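Local coordinates for protein tryptophan--tRNA ligase (Aeropyrum pernix, PDB 3A04) that catalyses the ATP-dependent attachment of L-tryptophan to tRNA(Trp), releasing AMP and diphosphate, as a class I aminoacyl-tRNA synthetase, at residues A[27-30]-A[31-35]; A[35-39]-A[40-44]; A[89-92]-A[93-97]. One frame throughout, in Å; residues are numbered along the deposited sequence.

Contact 1. Residues A[27-30]-A[31-35]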
loop_
_atom_site.group_PDB
_atom_site.type_symbol
_atom_site.label_atom_id
_atom_site.label_comp_id
_atom_site.label_asym_id
_atom_site.label_seq_id
_atom_site.Cartn_x
_atom_site.Cartn_y
_atom_site.Cartn_z
ATOM N N ARG A 27 25.018 -19.909 4.329
ATOM C CA ARG A 27 26.009 -20.968 4.154
ATOM C C ARG A 27 27.069 -20.652 3.101
ATOM O O ARG A 27 26.813 -19.857 2.189
ATOM C CB ARG A 27 25.271 -22.217 3.683
ATOM C CG ARG A 27 24.127 -22.571 4.621
ATOM C CD ARG A 27 24.496 -23.672 5.644
ATOM N NE ARG A 27 25.500 -23.243 6.597
ATOM C CZ ARG A 27 26.462 -24.019 7.128
ATOM N NH1 ARG A 27 26.651 -25.286 6.772
ATOM N NH2 ARG A 27 27.297 -23.501 8.002
ATOM N N PRO A 28 28.248 -21.327 3.174
ATOM C CA PRO A 28 29.210 -21.219 2.033
ATOM C C PRO A 28 28.554 -21.680 0.764
ATOM O O PRO A 28 27.876 -22.751 0.753
ATOM C CB PRO A 28 30.317 -22.227 2.388
ATOM C CG PRO A 28 30.317 -22.178 3.976
ATOM C CD PRO A 28 28.771 -22.184 4.267
ATOM N N PHE A 29 28.773 -20.909 -0.309
ATOM C CA PHE A 29 28.242 -21.291 -1.616
ATOM C C PHE A 29 28.706 -22.649 -2.083
ATOM O O PHE A 29 28.018 -23.345 -2.868
ATOM C CB PHE A 29 28.568 -20.222 -2.727
ATOM C CG PHE A 29 27.777 -20.442 -3.997
ATOM C CD1 PHE A 29 26.513 -19.910 -4.137
ATOM C CD2 PHE A 29 28.288 -21.208 -5.010
ATOM C CE1 PHE A 29 25.729 -20.176 -5.278
ATOM C CE2 PHE A 29 27.577 -21.390 -6.156
ATOM C CZ PHE A 29 26.259 -20.918 -6.262
ATOM N N SER A 30 29.913 -23.027 -1.709
ATOM C CA SER A 30 30.431 -24.337 -2.194
ATOM C C SER A 30 29.524 -25.570 -1.839
ATOM O O SER A 30 29.499 -26.572 -2.569
ATOM C CB SER A 30 31.863 -24.533 -1.666
ATOM O OG SER A 30 31.876 -24.272 -0.271
ATOM N N GLU A 31 28.708 -25.461 -0.782
ATOM C CA GLU A 31 27.832 -26.595 -0.404
ATOM C C GLU A 31 26.792 -26.900 -1.492
ATOM O O GLU A 31 26.247 -28.012 -1.554
ATOM C CB GLU A 31 27.170 -26.333 0.943
ATOM C CG GLU A 31 28.148 -26.072 2.110
ATOM C CD GLU A 31 27.396 -25.856 3.461
ATOM O OE1 GLU A 31 26.114 -25.842 3.465
ATOM O OE2 GLU A 31 28.080 -25.710 4.514
ATOM N N VAL A 32 26.537 -25.955 -2.416
ATOM C CA VAL A 32 25.571 -26.287 -3.453
ATOM C C VAL A 32 26.199 -26.821 -4.702
ATOM O O VAL A 32 25.481 -27.108 -5.645
ATOM C CB VAL A 32 24.623 -25.106 -3.884
ATOM C CG1 VAL A 32 23.783 -24.630 -2.742
ATOM C CG2 VAL A 32 25.408 -23.905 -4.588
ATOM N N LEU A 33 27.517 -26.982 -4.738
ATOM C CA LEU A 33 28.156 -27.447 -5.970
ATOM C C LEU A 33 27.558 -28.738 -6.511
ATOM O O LEU A 33 27.219 -28.827 -7.722
ATOM C CB LEU A 33 29.700 -27.442 -5.869
ATOM C CG LEU A 33 30.244 -25.999 -5.716
ATOM C CD1 LEU A 33 31.713 -25.874 -5.269
ATOM C CD2 LEU A 33 29.985 -25.092 -6.985
ATOM N N PRO A 34 27.354 -29.738 -5.622
ATOM C CA PRO A 34 26.864 -31.007 -6.118
ATOM C C PRO A 34 25.417 -30.821 -6.616
ATOM O O PRO A 34 25.050 -31.378 -7.638
ATOM C CB PRO A 34 26.893 -31.907 -4.868
ATOM C CG PRO A 34 28.006 -31.321 -3.984
ATOM C CD PRO A 34 27.813 -29.815 -4.211
ATOM N N LEU A 35 24.612 -29.996 -5.946
ATOM C CA LEU A 35 23.257 -29.753 -6.474
ATOM C C LEU A 35 23.292 -29.033 -7.810
ATOM O O LEU A 35 22.505 -29.307 -8.743
ATOM C CB LEU A 35 22.369 -29.009 -5.431
ATOM C CG LEU A 35 21.724 -30.015 -4.467
ATOM C CD1 LEU A 35 21.244 -29.362 -3.187
ATOM C CD2 LEU A 35 20.623 -30.919 -5.149
#

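Contact 2. Residues A[35-39]-A[40-44]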
loop_
_atom_site.group_PDB
_atom_site.type_symbol
_atom_site.label_atom_id
_atom_site.label_comp_id
_atom_site.label_asym_id
_atom_site.label_seq_id
_atom_site.Cartn_x
_atom_site.Cartn_y
_atom_site.Cartn_z
ATOM N N LEU A 35 24.612 -29.996 -5.946
ATOM C CA LEU A 35 23.257 -29.753 -6.474
ATOM C C LEU A 35 23.292 -29.033 -7.810
ATOM O O LEU A 35 22.505 -29.307 -8.743
ATOM C CB LEU A 35 22.369 -29.009 -5.431
ATOM C CG LEU A 35 21.724 -30.015 -4.467
ATOM C CD1 LEU A 35 21.244 -29.362 -3.187
ATOM C CD2 LEU A 35 20.623 -30.919 -5.149
ATOM N N LEU A 36 24.225 -28.092 -7.897
ATOM C CA LEU A 36 24.411 -27.336 -9.152
ATOM C C LEU A 36 24.682 -28.296 -10.322
ATOM O O LEU A 36 24.005 -28.281 -11.319
ATOM C CB LEU A 36 25.546 -26.341 -8.920
ATOM C CG LEU A 36 25.597 -24.944 -9.503
ATOM C CD1 LEU A 36 24.315 -24.164 -9.457
ATOM C CD2 LEU A 36 26.694 -24.160 -8.760
ATOM N N ARG A 37 25.652 -29.180 -10.166
ATOM C CA ARG A 37 25.797 -30.341 -11.114
ATOM C C ARG A 37 24.518 -31.144 -11.455
ATOM O O ARG A 37 24.180 -31.345 -12.624
ATOM C CB ARG A 37 26.790 -31.323 -10.548
ATOM C CG ARG A 37 28.243 -30.819 -10.433
ATOM C CD ARG A 37 29.231 -32.007 -10.199
ATOM N NE ARG A 37 28.951 -33.157 -11.075
ATOM C CZ ARG A 37 29.444 -33.317 -12.311
ATOM N NH1 ARG A 37 30.248 -32.391 -12.850
ATOM N NH2 ARG A 37 29.141 -34.415 -13.016
ATOM N N LYS A 38 23.812 -31.610 -10.427
ATOM C CA LYS A 38 22.651 -32.450 -10.670
ATOM C C LYS A 38 21.631 -31.649 -11.457
ATOM O O LYS A 38 20.949 -32.201 -12.326
ATOM C CB LYS A 38 22.060 -33.013 -9.360
ATOM C CG LYS A 38 23.047 -33.961 -8.573
ATOM C CD LYS A 38 22.587 -34.174 -7.110
ATOM C CE LYS A 38 23.707 -34.613 -6.156
ATOM N NZ LYS A 38 23.557 -33.932 -4.797
ATOM N N ALA A 39 21.567 -30.322 -11.200
ATOM C CA ALA A 39 20.689 -29.468 -12.028
ATOM C C ALA A 39 21.233 -29.177 -13.463
ATOM O O ALA A 39 20.584 -28.463 -14.255
ATOM C CB ALA A 39 20.266 -28.165 -11.265
ATOM N N GLY A 40 22.384 -29.772 -13.822
ATOM C CA GLY A 40 22.909 -29.595 -15.178
ATOM C C GLY A 40 23.538 -28.208 -15.406
ATOM O O GLY A 40 23.485 -27.711 -16.489
ATOM N N MET A 41 24.168 -27.629 -14.383
ATOM C CA MET A 41 24.628 -26.247 -14.401
ATOM C C MET A 41 26.094 -26.291 -14.012
ATOM O O MET A 41 26.441 -27.021 -13.106
ATOM C CB MET A 41 23.816 -25.389 -13.384
ATOM C CG MET A 41 22.343 -25.172 -13.795
ATOM S SD MET A 41 21.416 -24.244 -12.535
ATOM C CE MET A 41 22.370 -22.675 -12.408
ATOM N N GLU A 42 26.939 -25.519 -14.694
ATOM C CA GLU A 42 28.321 -25.313 -14.244
ATOM C C GLU A 42 28.455 -23.929 -13.607
ATOM O O GLU A 42 27.786 -22.994 -14.065
ATOM C CB GLU A 42 29.291 -25.416 -15.432
ATOM C CG GLU A 42 29.439 -26.833 -15.978
ATOM C CD GLU A 42 30.205 -27.798 -15.031
ATOM O OE1 GLU A 42 31.159 -27.380 -14.315
ATOM O OE2 GLU A 42 29.836 -28.998 -14.995
ATOM N N PRO A 43 29.290 -23.811 -12.554
ATOM C CA PRO A 43 29.357 -22.546 -11.879
ATOM C C PRO A 43 29.831 -21.456 -12.869
ATOM O O PRO A 43 30.675 -21.722 -13.760
ATOM C CB PRO A 43 30.409 -22.756 -10.788
ATOM C CG PRO A 43 30.618 -24.292 -10.693
ATOM C CD PRO A 43 30.201 -24.841 -11.988
ATOM N N SER A 44 29.298 -20.254 -12.677
ATOM C CA SER A 44 29.757 -19.038 -13.395
ATOM C C SER A 44 31.120 -18.619 -12.874
ATOM O O SER A 44 31.538 -19.085 -11.802
ATOM C CB SER A 44 28.742 -17.937 -13.057
ATOM O OG SER A 44 28.907 -17.529 -11.697
#

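Contact 3. Residues A[89-92]-A[93-97]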
loop_
_atom_site.group_PDB
_atom_site.type_symbol
_atom_site.label_atom_id
_atom_site.label_comp_id
_atom_site.label_asym_id
_atom_site.label_seq_id
_atom_site.Cartn_x
_atom_site.Cartn_y
_atom_site.Cartn_z
ATOM N N LEU A 89 27.088 -6.144 -12.167
ATOM C CA LEU A 89 27.361 -7.401 -11.438
ATOM C C LEU A 89 26.054 -8.123 -11.137
ATOM O O LEU A 89 25.979 -9.371 -11.228
ATOM C CB LEU A 89 28.044 -7.070 -10.107
ATOM C CG LEU A 89 28.396 -8.227 -9.170
ATOM C CD1 LEU A 89 29.311 -9.135 -9.902
ATOM C CD2 LEU A 89 29.064 -7.661 -7.933
ATOM N N THR A 90 25.013 -7.384 -10.744
ATOM C CA THR A 90 23.733 -8.044 -10.501
ATOM C C THR A 90 23.164 -8.626 -11.795
ATOM O O THR A 90 22.745 -9.785 -11.795
ATOM C CB THR A 90 22.749 -7.087 -9.923
ATOM O OG1 THR A 90 23.196 -6.758 -8.631
ATOM C CG2 THR A 90 21.315 -7.718 -9.809
ATOM N N VAL A 91 23.158 -7.840 -12.898
ATOM C CA VAL A 91 22.563 -8.319 -14.166
ATOM C C VAL A 91 23.322 -9.500 -14.709
ATOM O O VAL A 91 22.752 -10.403 -15.327
ATOM C CB VAL A 91 22.521 -7.163 -15.242
ATOM C CG1 VAL A 91 21.965 -7.620 -16.557
ATOM C CG2 VAL A 91 21.603 -6.073 -14.695
ATOM N N ASP A 92 24.650 -9.469 -14.551
ATOM C CA ASP A 92 25.435 -10.613 -15.012
ATOM C C ASP A 92 24.974 -11.900 -14.307
ATOM O O ASP A 92 24.926 -12.936 -14.930
ATOM C CB ASP A 92 26.917 -10.368 -14.671
ATOM C CG ASP A 92 27.613 -9.451 -15.758
ATOM O OD1 ASP A 92 27.102 -9.263 -16.943
ATOM O OD2 ASP A 92 28.616 -8.856 -15.363
ATOM N N GLN A 93 24.685 -11.824 -13.006
ATOM C CA GLN A 93 24.129 -13.026 -12.280
ATOM C C GLN A 93 22.723 -13.379 -12.829
ATOM O O GLN A 93 22.418 -14.507 -13.002
ATOM C CB GLN A 93 24.000 -12.691 -10.782
ATOM C CG GLN A 93 25.365 -12.454 -10.172
ATOM C CD GLN A 93 25.302 -12.106 -8.740
ATOM O OE1 GLN A 93 24.829 -12.892 -7.926
ATOM N NE2 GLN A 93 25.723 -10.879 -8.400
ATOM N N LEU A 94 21.864 -12.402 -13.122
ATOM C CA LEU A 94 20.619 -12.752 -13.847
ATOM C C LEU A 94 20.788 -13.420 -15.170
ATOM O O LEU A 94 20.036 -14.367 -15.485
ATOM C CB LEU A 94 19.674 -11.540 -14.049
ATOM C CG LEU A 94 19.501 -10.590 -12.862
ATOM C CD1 LEU A 94 18.634 -9.342 -13.297
ATOM C CD2 LEU A 94 18.816 -11.367 -11.705
ATOM N N ILE A 95 21.757 -12.944 -15.980
ATOM C CA ILE A 95 21.924 -13.534 -17.326
ATOM C C ILE A 95 22.410 -14.949 -17.193
ATOM O O ILE A 95 21.952 -15.846 -17.869
ATOM C CB ILE A 95 22.976 -12.698 -18.176
ATOM C CG1 ILE A 95 22.316 -11.329 -18.481
ATOM C CG2 ILE A 95 23.370 -13.424 -19.472
ATOM C CD1 ILE A 95 23.257 -10.252 -19.128
ATOM N N TYR A 96 23.348 -15.177 -16.317
ATOM C CA TYR A 96 23.769 -16.574 -16.116
ATOM C C TYR A 96 22.535 -17.474 -15.779
ATOM O O TYR A 96 22.300 -18.533 -16.372
ATOM C CB TYR A 96 24.819 -16.601 -14.951
ATOM C CG TYR A 96 25.065 -18.007 -14.428
ATOM C CD1 TYR A 96 25.952 -18.885 -15.097
ATOM C CD2 TYR A 96 24.423 -18.462 -13.226
ATOM C CE1 TYR A 96 26.189 -20.205 -14.600
ATOM C CE2 TYR A 96 24.623 -19.791 -12.773
ATOM C CZ TYR A 96 25.532 -20.648 -13.458
ATOM O OH TYR A 96 25.738 -21.980 -13.012
ATOM N N LEU A 97 21.769 -17.059 -14.769
ATOM C CA LEU A 97 20.629 -17.879 -14.384
ATOM C C LEU A 97 19.665 -17.975 -15.549
ATOM O O LEU A 97 19.150 -19.027 -15.771
ATOM C CB LEU A 97 19.952 -17.300 -13.095
ATOM C CG LEU A 97 20.948 -17.294 -11.889
ATOM C CD1 LEU A 97 20.406 -16.432 -10.749
ATOM C CD2 LEU A 97 21.121 -18.748 -11.307
#

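Contact 1. Residues A[27-30]-A[31-35]
The ring of F29 lies under V32: CG2 of V32 sits over one face, displaced toward the rim, 3.6 Å from the F29 ring centroid and 16° off its normal, a CH-pi contact. F29 swings its ring there by holding CG opposite its own backbone N (chi1 -167°), and the ring atom closest to the methyl is CZ, 3.5 Å from V32 CG2. L33 adds a looser apolar touch, its CD2 4.5 Å from F29 CE2. On the polar flank, R27 and E31 form a salt bridge in which a single nitrogen does the work, R27 NH1 to E31 OE2 at 2.7 Å. The two flat groups are turned 67° against each other, so this is not the coplanar, two-pronged pairing. E31 reaches back with its chain extended beyond CG, whereas R27 is bent at chi2 and chi3 and folds its guanidinium over P28, whose CD lies above the centre of the plane. An alanine in place of R27 would probably leave the E31 carboxylate without this partner and uncover the CD side of the P28 ring. Three backbone bonds of i to i+3 spacing wind the chain in 3-10 fashion: E31 N to P28 O (3.2 Å), V32 N to F29 O (3.0 Å) and L33 N to S30 O (3.0 Å). Outside, F29 and V32 face strand 52-56 and helix 58-66, touching F58 and L62 respectively, while R27 and F29 make backbone bonds to H55 and F53. The whole is a strand-to-helix junction: the short edge strand 27-28 of the mixed sheet passes through a 3-10 turn into helix 33-38.

Contact 2. Residues A[35-39]-A[40-44]
L36 reaches M41 through both its backbone and its side chain. Its carbonyl O accepts from M41 N at 3.1 Å, while its CD1 methyl meets the CE methyl of M41 at 3.8 Å. The two side chains cross at about a right angle, and M41 brings CE round by a bend at its last torsion (chi3 58°), its CG lying opposite its own carbonyl carbon. The other branch of L36, CD2, touches the P43 ring more loosely, 4.4 Å from P43 CG. R37 gives the next carbonyl: its O takes the N-H of G40 at 2.7 Å. Together the bonds from G40 and M41 back into the last turn, with G40 at positive phi (75°), make a Schellman motif that ends helix 33-38. A CB on G40 would clash with A39 O, and glycine, with no side chain, also tolerates the positive phi. The R37 side chain meanwhile leans out beside that of E42, the two pointing the same way. R37 NH1 and E42 OE2 stay 4.0 Å apart with the oxygen well out of the guanidinium plane, so the attraction is probably electrostatic alone, without a bond to fix either group. A39, the last residue before G40, sets its CB 4.3 Å from M41 SD, so that sulfur and methyl of M41 run past A39 and L36 in turn. M41 is also packed against L62 of helix 58-66, F102 and Y96, the last a residue of helix 85-99. Beyond P43 the chain reaches S44, the N-cap of helix 45-48, whose OG bonds M47 N.

Contact 3. Residues A[89-92]-A[93-97]
Q93 folds its side chain back along its own helix, and its NE2 donates to L89 O at 3.2 Å while its backbone N donates to the same oxygen at 3.3 Å. The two N-H groups reach that carbonyl from opposite faces of its plane. The chain, extended beyond CG with chi1 -65°, carries the amide down beside L89, whose CG lies 3.8 Å from Q93 NE2; L89 O sits close to the plane of that amide. Packing is also close where the helix faces helix 121-139 and strand 72-77. There V91 CG1 meets I95 CD1 at 3.9 Å, and both residues press on L139 of helix 121-139. One step round, L94 CG packs against T90 O at 3.5 Å and faces V73 and T75 of strand 72-77, which helix 85-99 links to strand 103-108 in a beta-alpha-beta unit of the class I nucleotide-binding fold. D92 lies on the more open side, where its carboxylate forms a salt bridge with K88. The Y96 ring leads away from 89-92 and is covered by M41, S44 and M47, its OH bonding E42 O. I95 N to V91 O (2.8 Å) and Y96 N to D92 O (3.1 Å) are ordinary helix bonds. The NE2 bond probably limits rotation of the buried Q93 amide, while L89 O is gripped by two donors.

From the N terminus, contact 1 turns edge strand 27-28 into helix 33-38, and contact 2 begins at the shared L35 and closes the other end of that helix. Each contact is local and closes no long loop; contact 3 follows later, within helix 85-99, and none nests or crosses. Contacts 1 and 2 touch directly, F29 CE2 against L36 CD2 and L33 CD2 against P43 CG. Through Y96, contact 3 meets residues 40-44 of contact 2. Contacts 1 and 3 do not touch, their nearest atoms about 7 Å apart; 40-44 touches both, joining strand 27-28 and helix 33-38 to helix 85-99 of the beta-alpha-beta unit.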